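Local coordinates for protein interferon alpha/beta receptor 1 (Mus musculus, PDB 3WCY) that pairs with IFNAR2 to form the cell-surface receptor for type I interferons, whose binding activates JAK-STAT signalling, at residues E110-A115 with T290-E295; T157-K162 with S243-R248; Y218-D223 with C266-D271; T275-L280 with F298-K303. All blocks are in the same frame, centred on the assembly; numbering follows the deposited sequence.

Interaction 1. Residues E110-A115 with T290-E295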
# COMPACT_ATOMS: atom_id res chain seq x y z
N GLU A 110 -19.27 -9.84 10.56
CA GLU A 110 -20.22 -8.85 11.04
C GLU A 110 -21.13 -8.52 9.85
O GLU A 110 -20.61 -8.24 8.76
CB GLU A 110 -19.45 -7.60 11.52
CG GLU A 110 -20.24 -6.70 12.44
CD GLU A 110 -19.87 -5.22 12.44
OE1 GLU A 110 -18.77 -4.87 11.93
OE2 GLU A 110 -20.68 -4.41 12.95
N ALA A 111 -22.46 -8.61 10.01
CA ALA A 111 -23.37 -8.35 8.88
C ALA A 111 -24.25 -7.12 9.02
O ALA A 111 -24.53 -6.67 10.13
CB ALA A 111 -24.22 -9.57 8.58
N GLU A 112 -24.69 -6.57 7.87
CA GLU A 112 -25.55 -5.39 7.75
C GLU A 112 -26.69 -5.77 6.77
O GLU A 112 -27.02 -6.95 6.67
CB GLU A 112 -24.74 -4.20 7.18
CG GLU A 112 -23.53 -3.80 8.03
CD GLU A 112 -22.79 -2.54 7.62
OE1 GLU A 112 -22.53 -2.36 6.41
OE2 GLU A 112 -22.40 -1.77 8.53
N ASP A 113 -27.33 -4.79 6.08
CA ASP A 113 -28.48 -5.06 5.20
C ASP A 113 -27.97 -5.69 3.91
O ASP A 113 -28.29 -6.84 3.60
CB ASP A 113 -29.25 -3.77 4.83
CG ASP A 113 -29.67 -2.88 5.97
OD1 ASP A 113 -30.39 -3.35 6.87
OD2 ASP A 113 -29.36 -1.67 5.91
N LYS A 114 -27.16 -4.92 3.15
CA LYS A 114 -26.60 -5.27 1.84
C LYS A 114 -25.08 -5.52 1.90
O LYS A 114 -24.42 -5.53 0.85
CB LYS A 114 -26.94 -4.16 0.81
CG LYS A 114 -28.43 -3.82 0.68
CD LYS A 114 -28.65 -2.47 -0.01
CE LYS A 114 -30.11 -2.07 -0.08
NZ LYS A 114 -30.64 -1.63 1.24
N ALA A 115 -24.52 -5.71 3.11
CA ALA A 115 -23.08 -5.92 3.27
C ALA A 115 -22.66 -6.87 4.40
O ALA A 115 -23.42 -7.09 5.35
CB ALA A 115 -22.38 -4.58 3.43
N THR A 290 -31.21 3.63 13.39
CA THR A 290 -29.90 4.17 13.06
C THR A 290 -29.31 3.47 11.83
O THR A 290 -29.08 2.25 11.85
CB THR A 290 -28.99 4.19 14.31
OG1 THR A 290 -29.67 4.85 15.38
CG2 THR A 290 -27.65 4.88 14.05
N SER A 291 -29.07 4.25 10.75
CA SER A 291 -28.52 3.78 9.48
C SER A 291 -27.11 3.20 9.62
O SER A 291 -26.37 3.60 10.53
CB SER A 291 -28.52 4.91 8.45
OG SER A 291 -27.96 4.52 7.20
N PHE A 292 -26.72 2.27 8.72
CA PHE A 292 -25.38 1.70 8.72
C PHE A 292 -24.39 2.73 8.13
O PHE A 292 -24.79 3.86 7.83
CB PHE A 292 -25.34 0.36 7.94
CG PHE A 292 -25.92 -0.82 8.68
CD1 PHE A 292 -25.34 -1.29 9.86
CD2 PHE A 292 -27.04 -1.49 8.19
CE1 PHE A 292 -25.87 -2.38 10.54
CE2 PHE A 292 -27.58 -2.58 8.89
CZ PHE A 292 -26.99 -3.02 10.05
N TRP A 293 -23.10 2.36 7.98
CA TRP A 293 -22.13 3.28 7.40
C TRP A 293 -22.02 3.10 5.89
O TRP A 293 -22.11 1.98 5.38
CB TRP A 293 -20.75 3.14 8.06
CG TRP A 293 -20.68 3.71 9.44
CD1 TRP A 293 -20.52 3.03 10.61
CD2 TRP A 293 -20.72 5.10 9.79
NE1 TRP A 293 -20.46 3.90 11.67
CE2 TRP A 293 -20.59 5.18 11.19
CE3 TRP A 293 -20.87 6.29 9.05
CZ2 TRP A 293 -20.60 6.41 11.88
CZ3 TRP A 293 -20.87 7.50 9.73
CH2 TRP A 293 -20.74 7.55 11.13
N SER A 294 -21.80 4.22 5.19
CA SER A 294 -21.62 4.31 3.74
C SER A 294 -20.27 3.70 3.30
O SER A 294 -19.43 3.38 4.15
CB SER A 294 -21.70 5.77 3.31
OG SER A 294 -21.30 5.98 1.96
N GLU A 295 -20.06 3.58 1.97
CA GLU A 295 -18.82 3.08 1.39
C GLU A 295 -17.69 4.03 1.79
O GLU A 295 -17.89 5.25 1.78
CB GLU A 295 -18.92 3.01 -0.15
CG GLU A 295 -17.78 2.26 -0.81
CD GLU A 295 -17.46 2.71 -2.22
OE1 GLU A 295 -16.47 3.46 -2.38
OE2 GLU A 295 -18.19 2.32 -3.16

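Interaction 2. Residues T157-K162 with S243-R248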
# COMPACT_ATOMS: atom_id res chain seq x y z
N THR A 157 -6.04 -6.11 0.93
CA THR A 157 -4.84 -5.79 1.69
C THR A 157 -5.30 -5.25 3.05
O THR A 157 -4.54 -5.25 4.02
CB THR A 157 -4.00 -4.75 0.94
OG1 THR A 157 -4.87 -3.75 0.39
CG2 THR A 157 -3.15 -5.37 -0.16
N TYR A 158 -6.57 -4.81 3.08
CA TYR A 158 -7.27 -4.21 4.21
C TYR A 158 -7.66 -5.28 5.23
O TYR A 158 -8.17 -6.33 4.85
CB TYR A 158 -8.50 -3.41 3.72
CG TYR A 158 -8.18 -2.38 2.65
CD1 TYR A 158 -8.10 -2.74 1.30
CD2 TYR A 158 -8.00 -1.03 2.97
CE1 TYR A 158 -7.81 -1.80 0.32
CE2 TYR A 158 -7.73 -0.08 1.99
CZ TYR A 158 -7.64 -0.47 0.66
OH TYR A 158 -7.36 0.46 -0.32
N TYR A 159 -7.41 -5.00 6.53
CA TYR A 159 -7.70 -5.90 7.64
C TYR A 159 -9.18 -6.00 8.00
O TYR A 159 -9.57 -6.80 8.86
CB TYR A 159 -6.78 -5.62 8.84
CG TYR A 159 -5.36 -6.06 8.59
CD1 TYR A 159 -4.92 -7.33 8.97
CD2 TYR A 159 -4.46 -5.24 7.92
CE1 TYR A 159 -3.61 -7.75 8.72
CE2 TYR A 159 -3.15 -5.65 7.66
CZ TYR A 159 -2.73 -6.90 8.07
OH TYR A 159 -1.44 -7.30 7.81
N VAL A 160 -10.01 -5.18 7.33
CA VAL A 160 -11.46 -5.17 7.38
C VAL A 160 -11.90 -4.92 5.94
O VAL A 160 -11.62 -3.85 5.39
CB VAL A 160 -12.08 -4.13 8.36
CG1 VAL A 160 -13.60 -4.12 8.26
CG2 VAL A 160 -11.65 -4.39 9.80
N GLU A 161 -12.50 -5.93 5.30
CA GLU A 161 -12.96 -5.77 3.92
C GLU A 161 -14.47 -5.91 3.88
O GLU A 161 -14.99 -6.99 4.14
CB GLU A 161 -12.23 -6.74 2.96
CG GLU A 161 -12.63 -6.61 1.49
CD GLU A 161 -12.39 -5.28 0.80
OE1 GLU A 161 -11.22 -4.84 0.73
OE2 GLU A 161 -13.37 -4.69 0.30
N LYS A 162 -15.16 -4.80 3.61
CA LYS A 162 -16.62 -4.79 3.53
C LYS A 162 -17.05 -5.29 2.15
O LYS A 162 -16.71 -4.67 1.13
CB LYS A 162 -17.18 -3.39 3.84
CG LYS A 162 -18.71 -3.34 3.96
CD LYS A 162 -19.23 -1.97 4.43
CE LYS A 162 -19.35 -0.94 3.33
NZ LYS A 162 -20.41 -1.27 2.34
N SER A 243 -5.20 -0.34 6.13
CA SER A 243 -4.17 -1.17 5.53
C SER A 243 -3.25 -1.89 6.52
O SER A 243 -2.76 -2.97 6.19
CB SER A 243 -3.34 -0.36 4.54
OG SER A 243 -4.14 0.48 3.71
N SER A 244 -2.99 -1.30 7.71
CA SER A 244 -2.11 -1.93 8.71
C SER A 244 -2.84 -2.68 9.82
O SER A 244 -4.00 -2.38 10.11
CB SER A 244 -1.23 -0.89 9.41
OG SER A 244 -2.00 0.02 10.17
N SER A 245 -2.17 -3.69 10.37
CA SER A 245 -2.78 -4.64 11.30
C SER A 245 -3.68 -4.03 12.36
O SER A 245 -3.40 -2.95 12.89
CB SER A 245 -1.69 -5.38 12.09
OG SER A 245 -2.22 -6.54 12.71
N GLY A 246 -4.77 -4.72 12.67
CA GLY A 246 -5.70 -4.27 13.69
C GLY A 246 -5.33 -4.66 15.11
O GLY A 246 -4.19 -5.04 15.38
N SER A 247 -6.32 -4.62 16.00
CA SER A 247 -6.10 -4.88 17.42
C SER A 247 -6.21 -3.53 18.09
O SER A 247 -6.88 -3.36 19.11
CB SER A 247 -4.72 -5.49 17.65
OG SER A 247 -4.72 -6.88 17.39
N ARG A 248 -5.53 -2.56 17.48
CA ARG A 248 -5.69 -1.14 17.81
C ARG A 248 -6.57 -0.25 16.91
O ARG A 248 -6.74 0.95 17.18
CB ARG A 248 -4.23 -0.66 17.80
CG ARG A 248 -3.47 -0.97 19.09
CD ARG A 248 -2.17 -0.19 19.17
NE ARG A 248 -1.54 -0.33 20.48
CZ ARG A 248 -0.43 0.30 20.85
NH1 ARG A 248 0.18 1.13 20.02
NH2 ARG A 248 0.07 0.12 22.06

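Interaction 3. Residues Y218-D223 with C266-D271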
# COMPACT_ATOMS: atom_id res chain seq x y z
N TYR A 218 -11.20 21.15 1.33
CA TYR A 218 -11.77 20.00 0.61
C TYR A 218 -13.28 20.14 0.46
O TYR A 218 -13.95 20.54 1.41
CB TYR A 218 -11.48 18.68 1.33
CG TYR A 218 -10.03 18.40 1.67
CD1 TYR A 218 -9.52 18.68 2.93
CD2 TYR A 218 -9.19 17.76 0.76
CE1 TYR A 218 -8.20 18.40 3.26
CE2 TYR A 218 -7.87 17.47 1.07
CZ TYR A 218 -7.37 17.79 2.33
OH TYR A 218 -6.07 17.50 2.66
N VAL A 219 -13.81 19.76 -0.71
CA VAL A 219 -15.25 19.77 -0.97
C VAL A 219 -15.70 18.33 -1.20
O VAL A 219 -15.19 17.66 -2.10
CB VAL A 219 -15.68 20.75 -2.11
CG1 VAL A 219 -17.15 20.58 -2.47
CG2 VAL A 219 -15.38 22.20 -1.73
N LEU A 220 -16.63 17.86 -0.35
CA LEU A 220 -17.19 16.51 -0.40
C LEU A 220 -18.59 16.58 -1.02
O LEU A 220 -19.55 17.04 -0.38
CB LEU A 220 -17.22 15.90 1.02
CG LEU A 220 -17.64 14.43 1.14
CD1 LEU A 220 -16.44 13.53 1.23
CD2 LEU A 220 -18.48 14.21 2.38
N LYS A 221 -18.70 16.16 -2.30
CA LYS A 221 -19.94 16.15 -3.07
C LYS A 221 -20.46 14.72 -3.23
O LYS A 221 -19.70 13.82 -3.60
CB LYS A 221 -19.74 16.82 -4.44
N TRP A 222 -21.76 14.51 -2.92
CA TRP A 222 -22.43 13.21 -2.97
C TRP A 222 -23.93 13.30 -3.30
O TRP A 222 -24.45 14.40 -3.53
CB TRP A 222 -22.18 12.40 -1.68
CG TRP A 222 -22.36 13.18 -0.41
CD1 TRP A 222 -21.43 13.95 0.23
CD2 TRP A 222 -23.53 13.22 0.41
NE1 TRP A 222 -21.96 14.49 1.38
CE2 TRP A 222 -23.25 14.06 1.51
CE3 TRP A 222 -24.81 12.65 0.31
CZ2 TRP A 222 -24.19 14.33 2.51
CZ3 TRP A 222 -25.74 12.92 1.29
CH2 TRP A 222 -25.44 13.75 2.37
N ASP A 223 -24.62 12.14 -3.35
CA ASP A 223 -26.05 12.03 -3.65
C ASP A 223 -26.81 11.22 -2.60
O ASP A 223 -26.28 10.24 -2.06
CB ASP A 223 -26.28 11.45 -5.06
CG ASP A 223 -25.59 10.12 -5.31
OD1 ASP A 223 -26.27 9.07 -5.24
OD2 ASP A 223 -24.37 10.13 -5.61
N CYS A 266 -20.34 19.49 1.67
CA CYS A 266 -19.52 19.28 2.87
C CYS A 266 -18.12 19.89 2.65
O CYS A 266 -17.44 19.52 1.69
CB CYS A 266 -19.46 17.79 3.20
SG CYS A 266 -18.33 17.33 4.54
N VAL A 267 -17.73 20.86 3.50
CA VAL A 267 -16.42 21.54 3.42
C VAL A 267 -15.62 21.34 4.72
O VAL A 267 -16.12 21.64 5.80
CB VAL A 267 -16.55 23.04 3.00
CG1 VAL A 267 -15.22 23.78 3.13
CG2 VAL A 267 -17.08 23.17 1.58
N PHE A 268 -14.37 20.84 4.59
CA PHE A 268 -13.46 20.60 5.72
C PHE A 268 -12.01 21.02 5.38
O PHE A 268 -11.59 20.88 4.23
CB PHE A 268 -13.55 19.14 6.21
CG PHE A 268 -13.47 18.06 5.16
CD1 PHE A 268 -12.28 17.39 4.92
CD2 PHE A 268 -14.60 17.67 4.45
CE1 PHE A 268 -12.21 16.36 3.97
CE2 PHE A 268 -14.52 16.65 3.48
CZ PHE A 268 -13.33 16.01 3.25
N SER A 269 -11.27 21.55 6.38
CA SER A 269 -9.89 22.01 6.18
C SER A 269 -8.82 21.00 6.63
O SER A 269 -9.08 20.14 7.48
CB SER A 269 -9.65 23.37 6.83
OG SER A 269 -9.27 23.29 8.19
N GLN A 270 -7.60 21.14 6.06
CA GLN A 270 -6.41 20.30 6.29
C GLN A 270 -5.94 20.19 7.76
O GLN A 270 -5.17 19.28 8.08
CB GLN A 270 -5.24 20.76 5.39
CG GLN A 270 -5.47 20.58 3.89
CD GLN A 270 -4.23 20.77 3.05
OE1 GLN A 270 -3.37 21.63 3.31
NE2 GLN A 270 -4.13 20.01 1.97
N ASP A 271 -6.37 21.11 8.64
CA ASP A 271 -6.00 21.12 10.06
C ASP A 271 -6.60 19.93 10.81
O ASP A 271 -5.92 19.32 11.64
CB ASP A 271 -6.44 22.44 10.72
CG ASP A 271 -5.99 23.67 9.98
OD1 ASP A 271 -5.08 24.37 10.49
OD2 ASP A 271 -6.52 23.93 8.88

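Interaction 4. Residues T275-L280 with F298-K303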
# COMPACT_ATOMS: atom_id res chain seq x y z
N THR A 275 -3.66 13.87 7.68
CA THR A 275 -2.87 12.94 6.86
C THR A 275 -2.94 13.22 5.37
O THR A 275 -3.90 13.84 4.90
CB THR A 275 -3.12 11.47 7.24
OG1 THR A 275 -4.52 11.17 7.18
CG2 THR A 275 -2.55 11.11 8.61
N GLY A 276 -1.91 12.79 4.64
CA GLY A 276 -1.79 12.96 3.20
C GLY A 276 -2.80 12.13 2.42
O GLY A 276 -3.22 12.52 1.32
N THR A 277 -3.16 10.98 2.99
CA THR A 277 -4.16 10.06 2.46
C THR A 277 -5.12 9.72 3.57
O THR A 277 -4.70 9.52 4.72
CB THR A 277 -3.52 8.80 1.85
OG1 THR A 277 -2.60 8.20 2.76
CG2 THR A 277 -2.86 9.07 0.52
N PHE A 278 -6.42 9.69 3.25
CA PHE A 278 -7.47 9.36 4.20
C PHE A 278 -8.76 8.81 3.58
O PHE A 278 -9.00 8.96 2.38
CB PHE A 278 -7.72 10.50 5.23
CG PHE A 278 -8.26 11.82 4.72
CD1 PHE A 278 -9.61 12.14 4.87
CD2 PHE A 278 -7.41 12.78 4.19
CE1 PHE A 278 -10.10 13.37 4.44
CE2 PHE A 278 -7.91 14.01 3.76
CZ PHE A 278 -9.25 14.30 3.89
N PHE A 279 -9.56 8.12 4.40
CA PHE A 279 -10.84 7.51 4.03
C PHE A 279 -11.98 8.30 4.66
O PHE A 279 -11.81 8.82 5.76
CB PHE A 279 -10.92 6.04 4.51
CG PHE A 279 -9.92 5.09 3.89
CD1 PHE A 279 -8.69 4.87 4.50
CD2 PHE A 279 -10.22 4.39 2.73
CE1 PHE A 279 -7.77 3.98 3.93
CE2 PHE A 279 -9.31 3.50 2.17
CZ PHE A 279 -8.09 3.30 2.77
N LEU A 280 -13.13 8.39 3.98
CA LEU A 280 -14.28 9.12 4.53
C LEU A 280 -15.56 8.29 4.66
O LEU A 280 -15.88 7.47 3.80
CB LEU A 280 -14.53 10.44 3.76
CG LEU A 280 -13.50 11.56 3.95
CD1 LEU A 280 -13.20 12.24 2.64
CD2 LEU A 280 -13.97 12.58 4.95
N PHE A 298 -11.78 6.69 -0.34
CA PHE A 298 -10.36 6.98 -0.19
C PHE A 298 -9.95 8.10 -1.11
O PHE A 298 -10.18 8.02 -2.32
CB PHE A 298 -9.51 5.73 -0.49
CG PHE A 298 -8.02 5.98 -0.47
CD1 PHE A 298 -7.35 6.19 0.72
CD2 PHE A 298 -7.29 6.00 -1.66
CE1 PHE A 298 -5.97 6.42 0.73
CE2 PHE A 298 -5.91 6.23 -1.64
CZ PHE A 298 -5.26 6.44 -0.45
N ILE A 299 -9.31 9.13 -0.55
CA ILE A 299 -8.84 10.27 -1.32
C ILE A 299 -7.45 10.70 -0.90
O ILE A 299 -7.20 10.92 0.28
CB ILE A 299 -9.85 11.46 -1.36
CG1 ILE A 299 -10.54 11.70 0.00
CG2 ILE A 299 -10.88 11.28 -2.47
CD1 ILE A 299 -9.98 12.83 0.75
N ASP A 300 -6.54 10.78 -1.89
CA ASP A 300 -5.15 11.20 -1.71
C ASP A 300 -5.03 12.70 -1.96
O ASP A 300 -5.37 13.17 -3.05
CB ASP A 300 -4.21 10.42 -2.64
CG ASP A 300 -2.88 11.10 -2.91
OD1 ASP A 300 -2.09 11.27 -1.95
OD2 ASP A 300 -2.64 11.52 -4.06
N SER A 301 -4.55 13.46 -0.96
CA SER A 301 -4.36 14.90 -1.07
C SER A 301 -2.88 15.18 -1.31
O SER A 301 -2.08 15.19 -0.37
CB SER A 301 -4.88 15.62 0.17
OG SER A 301 -4.27 15.16 1.36
N GLN A 302 -2.51 15.33 -2.59
CA GLN A 302 -1.12 15.58 -2.97
C GLN A 302 -0.98 16.79 -3.88
O GLN A 302 -1.74 16.94 -4.84
CB GLN A 302 -0.49 14.33 -3.60
CG GLN A 302 1.00 14.18 -3.30
CD GLN A 302 1.27 13.86 -1.84
OE1 GLN A 302 1.12 12.72 -1.40
NE2 GLN A 302 1.66 14.87 -1.07
N LYS A 303 0.01 17.65 -3.57
CA LYS A 303 0.30 18.85 -4.35
C LYS A 303 1.11 18.49 -5.60
O LYS A 303 2.21 19.00 -5.82
CB LYS A 303 1.02 19.90 -3.47

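Interaction 1. Residues E110-A115 with T290-E295
Ala111 is the first residue of 110-115 to meet the other segment, through its backbone: its carbonyl O lies 4.4 Å from CZ of Phe292, while its methyl group points away. Glu112 carries the largest share of this side. Its CB stands over the middle of the Phe292 ring, 3.6 Å from the centroid and 8° off the ring normal, a CH-pi contact. Because CG is anti to the carbonyl carbon (chi1 -59°) and the chain beyond it is extended, the rest of the side chain runs back across the ring toward Phe292 CB. The two side chains slide past each other in opposite directions, and Glu112 OE2 ends 3.3 Å from Phe292 CD1. Asp113 comes to the edge of the ring. Its CG lies in the ring plane, with OD2 3.3 Å from Phe292 CD2, which places the negative group against the aromatic C-H edge, probably a favourable polarity. The carboxylate is turned 69° from the ring. Replacing Phe292 by an alanine would probably leave the aliphatic part of Glu112 without its aromatic partner and open a gap beside the Asp113 carboxylate. Glu112 N donates to Ala115 O at 2.9 Å. This turn joins strands 106-111 and 116-121 of the second fibronectin type III domain of the receptor's extracellular region, with Glu112 also packing on Lys162 of strand 160-163; against it rests the loop between strands 277-281 and 297-300 of the third domain, where Trp293 stacks on His281.

Interaction 2. Residues T157-K162 with S243-R248
The Tyr159 ring carries the contact, packed on the backbone of Ser243-Ser245. The CA of Ser245 lies 3.7 Å from the centroid of the Tyr159 ring, 8° off its normal, a CH-pi contact over the face, and on this side Ser245 N is 3.5 Å from Tyr159 CE2. The edge of the ring is met by Ser243, whose carbonyl O is 3.1 Å from Tyr159 CE2 and near the ring plane. With CG anti to the carbonyl carbon (chi1 -72°), Tyr159 is thus laid along the backbone of 243-245. Tyr139 adds an edge-to-face contact to this ring. The pairing is an interdomain one: 157-162 leads into strand 160-163 of the second fibronectin type III domain, whereas 243-248 belongs to the loop before strand 253-254 of the third. An alanine in place of Tyr159 would probably strip the cover from the Ser243-Ser245 backbone and leave this loop freer to shift.

Between the two segments polar groups add little. Tyr158 CE2 approaches Ser243 OG at 4.0 Å, but that hydroxyl bonds weakly to Gly239 O. An interdomain backbone hydrogen bond joins Tyr159 to the adjoining Lys242, and Ser243-Ser245 also pack on side chains of another protein chain.

Interaction 3. Residues Y218-D223 with C266-D271
Different first torsions bring Tyr218 and Phe268 together: Tyr218 has CG anti to the carbonyl carbon (chi1 -53°), whereas Phe268 holds its CG between the backbone N and the carbonyl carbon (chi1 49°), which swings its ring across toward the partner strand. Tyr218 CB then lies over the Phe268 ring face, 3.8 Å from the centroid and offset toward the rim, a CH-pi contact. The two rings are inclined by 25° but slid so far apart that they barely overlap. At the edge of the Phe268 ring, in its plane, sits Leu220 CB, 3.7 Å from CE2. Leu220 also packs CD2 against Cys266 SG at 3.8 Å, beside the Cys258-Cys266 disulfide. Gln270 NE2 donates to Tyr218 OH at 3.2 Å, a rather bent bond, and the hydroxyl also has a weak bond with Ser301 OG.

The strands pair antiparallel. Tyr218 with Phe268 and Leu220 with Cys266 are hydrogen-bonded pairs, each with two N-H...O bonds; in the second, Leu220 N to Cys266 O measures 2.8 Å and is almost straight, while the return bond, Cys266 N to Leu220 O, is longer (3.3 Å) and more bent. Val219 and Val267 form the non-hydrogen-bonded pair between them and meet on the other face, CG2 to CG2 at 3.8 Å.

Strand 217-221 is the middle member of the three-stranded sheet of the third fibronectin type III domain, between 210-213 and 266-269. The face bearing Tyr218, Leu220 and Phe268 turns inward in the beta sandwich, against Phe278 and Leu280 of strand 277-281 in the opposing sheet.

Interaction 4. Residues T275-L280 with F298-K303
The Phe278 ring has Ile299 CD1 over one face, 3.8 Å from the centroid and 20° off the normal, a CH-pi contact, while Leu280 CD2 sits at its edge in plane. Phe278 holds CG between the backbone N and the carbonyl carbon (chi1 65°), which lets the ring lie alongside Ile299. Over one face of the Phe279 ring comes Phe298 CD1, 3.6 Å from Phe279 CZ, with the planes inclined at 45°, an oblique pairing; Lys242 supplies a cation-pi partner to Phe279. The Phe298 ring reaches further along, its CE1 3.6 Å from Thr277 CB.

Strands 277-281 and 297-300 run antiparallel. Phe278 and Ile299 form a hydrogen-bonded pair, with Ile299 N to Phe278 O at 3.0 Å and Phe278 N to Ile299 O at 3.3 Å. Just before Thr277 begins its strand and just past the end of 298-300, Gly276 O accepts Ser301 N at 2.8 Å, and Ser301 OG, also at 2.8 Å but well above the carbonyl plane.

The chemistry thus differs by face: Phe278, Ile299 and Leu280 make one apolar, whereas the other is mixed, Phe279-Phe298 at one end, Asp300 and Thr277 at the other, where Thr277 OG1 hydrogen-bonds an acidic side chain of another protein chain.

Interactions 1 and 2 join the second and third fibronectin type III domains, whereas interactions 3 and 4 lie within the third. The interdomain pair, with centres about 17 Å apart, rests on aromatic rings and lacks hydrogen bonds between the segments; Lys162 bridges them by packing on Glu112 and Ala115. The intradomain pair buries about twice the area and combines strand hydrogen bonds with apolar packing. Its inward faces, Tyr218, Leu220 and Phe268 against Phe278 and Leu280, form the core between opposing sheets, joined also by a probable Tyr218 OH-Ser301 OG hydrogen bond; the outer faces and interactions 1 and 2 are partly exposed. Interactions 2 and 4 touch through Tyr158 and Phe279, and both reach another protein chain.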